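Local coordinates for rhamnose ABC transporter, periplasmic rhamnose-binding protein (Kribbella flavida, PDB 4KVF) that probably binds rhamnose or a related sugar outside the cell membrane and hands it to an ABC transporter for uptake, at residues A[274-280]-A[329-334]. Residues are numbered along the deposited sequence; the frame is centred on the assembly and turned at random.
Sequences KKFALWN and PTEFTA
Phe-332 lays its CB over one face of the Phe-276 ring, 3.8 Å from the centroid, a CH-pi contact. The two rings, with planes at 24°, are slid apart and barely overlap. Because CG of Phe-332 stands beside its backbone N (chi1 -57°), the ring leans back toward Thr-330 and reaches along the partner strand. There it fits between Thr-330 CG2 on one face and the Ala-277/Leu-278 backbone at its edge, with Phe-332 CE2 3.6 Å from Leu-278 CB; Phe-340 packs edge-to-face with it. The Phe-276 ring also touches Met-264 and Val-268 of helix 261-269. On the face of Ala-277 and Glu-331 the apolar contact is slight: Ala-277 CB touches Pro-329 CB at 4.1 Å. Glu-331 OE1 meets Lys-275 NZ at 3.1 Å in a salt bridge whose hydrogen bond is weak; Glu-158 is a second partner of that ammonium. Four backbone bonds fix the register, the straightest from Phe-332 N to Phe-276 O (2.7 Å, 172° at the hydrogen). One water joins Asn-280 N to Thr-330 OG1. This is a two-stranded antiparallel beta ribbon, joined through Ala-277 backbone bonds to Gly-257 and Gly-259 at the end of strand 254-257, outermost in the four-stranded parallel sheet of a periplasmic binding protein fold.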
# COMPACT_ATOMS: atom_id res chain seq x y z
N LYS A 274 -7.22 -18.79 -3.11
CA LYS A 274 -7.64 -18.54 -4.49
C LYS A 274 -7.46 -17.09 -4.87
O LYS A 274 -7.12 -16.77 -6.02
CB LYS A 274 -9.09 -19.00 -4.70
CG LYS A 274 -9.27 -20.50 -4.52
CD LYS A 274 -10.61 -21.00 -5.04
CE LYS A 274 -11.59 -21.24 -3.91
NZ LYS A 274 -12.88 -21.80 -4.41
N LYS A 275 -7.66 -16.20 -3.90
CA LYS A 275 -7.61 -14.78 -4.16
C LYS A 275 -7.16 -14.04 -2.90
O LYS A 275 -7.52 -14.42 -1.79
CB LYS A 275 -9.01 -14.30 -4.56
CG LYS A 275 -9.06 -13.18 -5.58
CD LYS A 275 -10.50 -12.83 -5.95
CE LYS A 275 -10.80 -13.09 -7.42
NZ LYS A 275 -11.97 -12.29 -7.90
N PHE A 276 -6.32 -13.02 -3.09
CA PHE A 276 -5.99 -12.08 -2.02
C PHE A 276 -5.61 -10.76 -2.67
O PHE A 276 -5.52 -10.67 -3.89
CB PHE A 276 -4.90 -12.63 -1.07
CG PHE A 276 -3.51 -12.72 -1.68
CD1 PHE A 276 -3.10 -13.86 -2.34
CD2 PHE A 276 -2.62 -11.66 -1.55
CE1 PHE A 276 -1.83 -13.94 -2.90
CE2 PHE A 276 -1.34 -11.74 -2.10
CZ PHE A 276 -0.95 -12.89 -2.77
N ALA A 277 -5.41 -9.72 -1.86
CA ALA A 277 -5.11 -8.40 -2.40
C ALA A 277 -3.84 -7.80 -1.81
O ALA A 277 -3.38 -8.21 -0.75
CB ALA A 277 -6.29 -7.45 -2.15
N LEU A 278 -3.28 -6.82 -2.51
CA LEU A 278 -2.33 -5.88 -1.94
C LEU A 278 -2.23 -4.77 -2.97
O LEU A 278 -3.25 -4.19 -3.36
CB LEU A 278 -0.96 -6.52 -1.67
CG LEU A 278 -0.04 -5.75 -0.71
CD1 LEU A 278 -0.49 -5.88 0.76
CD2 LEU A 278 1.43 -6.17 -0.86
N TRP A 279 -1.02 -4.50 -3.43
CA TRP A 279 -0.77 -3.45 -4.41
C TRP A 279 0.60 -3.72 -5.02
O TRP A 279 1.35 -4.56 -4.52
CB TRP A 279 -0.83 -2.06 -3.74
CG TRP A 279 -0.18 -2.01 -2.37
CD1 TRP A 279 1.15 -1.83 -2.11
CD2 TRP A 279 -0.83 -2.13 -1.10
NE1 TRP A 279 1.37 -1.84 -0.75
CE2 TRP A 279 0.17 -2.02 -0.11
CE3 TRP A 279 -2.15 -2.31 -0.70
CZ2 TRP A 279 -0.11 -2.09 1.26
CZ3 TRP A 279 -2.44 -2.38 0.66
CH2 TRP A 279 -1.42 -2.27 1.62
N ASN A 280 0.92 -3.06 -6.13
CA ASN A 280 2.24 -3.24 -6.74
C ASN A 280 3.13 -2.08 -6.32
O ASN A 280 2.94 -0.95 -6.77
CB ASN A 280 2.12 -3.31 -8.27
CG ASN A 280 3.46 -3.50 -8.96
OD1 ASN A 280 4.51 -3.59 -8.30
ND2 ASN A 280 3.43 -3.59 -10.29
N PRO A 329 -7.10 -1.80 -4.80
CA PRO A 329 -6.11 -2.83 -4.49
C PRO A 329 -5.92 -3.79 -5.66
O PRO A 329 -6.87 -4.03 -6.42
CB PRO A 329 -6.73 -3.58 -3.32
CG PRO A 329 -7.61 -2.54 -2.65
CD PRO A 329 -8.18 -1.74 -3.78
N THR A 330 -4.70 -4.29 -5.82
CA THR A 330 -4.42 -5.29 -6.84
C THR A 330 -4.85 -6.64 -6.30
O THR A 330 -4.55 -6.97 -5.16
CB THR A 330 -2.91 -5.35 -7.17
OG1 THR A 330 -2.49 -4.11 -7.77
CG2 THR A 330 -2.60 -6.51 -8.11
N GLU A 331 -5.55 -7.42 -7.12
CA GLU A 331 -5.94 -8.77 -6.73
C GLU A 331 -4.98 -9.80 -7.28
O GLU A 331 -4.65 -9.79 -8.47
CB GLU A 331 -7.34 -9.10 -7.23
CG GLU A 331 -8.46 -8.42 -6.48
CD GLU A 331 -9.78 -9.13 -6.70
OE1 GLU A 331 -9.77 -10.16 -7.41
OE2 GLU A 331 -10.82 -8.65 -6.19
N PHE A 332 -4.53 -10.70 -6.42
CA PHE A 332 -3.63 -11.76 -6.85
C PHE A 332 -4.33 -13.11 -6.91
O PHE A 332 -5.09 -13.47 -6.00
CB PHE A 332 -2.41 -11.81 -5.91
CG PHE A 332 -1.67 -10.51 -5.83
CD1 PHE A 332 -0.67 -10.21 -6.74
CD2 PHE A 332 -1.97 -9.58 -4.84
CE1 PHE A 332 0.02 -9.00 -6.66
CE2 PHE A 332 -1.29 -8.37 -4.76
CZ PHE A 332 -0.29 -8.08 -5.67
N THR A 333 -4.09 -13.85 -8.00
CA THR A 333 -4.65 -15.18 -8.21
C THR A 333 -3.58 -16.05 -8.87
O THR A 333 -2.50 -15.56 -9.19
CB THR A 333 -5.88 -15.15 -9.15
OG1 THR A 333 -5.47 -14.73 -10.46
CG2 THR A 333 -6.96 -14.22 -8.63
N ALA A 334 -3.90 -17.32 -9.10
CA ALA A 334 -3.00 -18.19 -9.84
C ALA A 334 -2.75 -17.66 -11.25
O ALA A 334 -1.68 -17.85 -11.82
CB ALA A 334 -3.56 -19.61 -9.91
O HOH W 1 -6.00 -18.47 -8.05
O HOH W 2 -1.46 -1.71 -7.19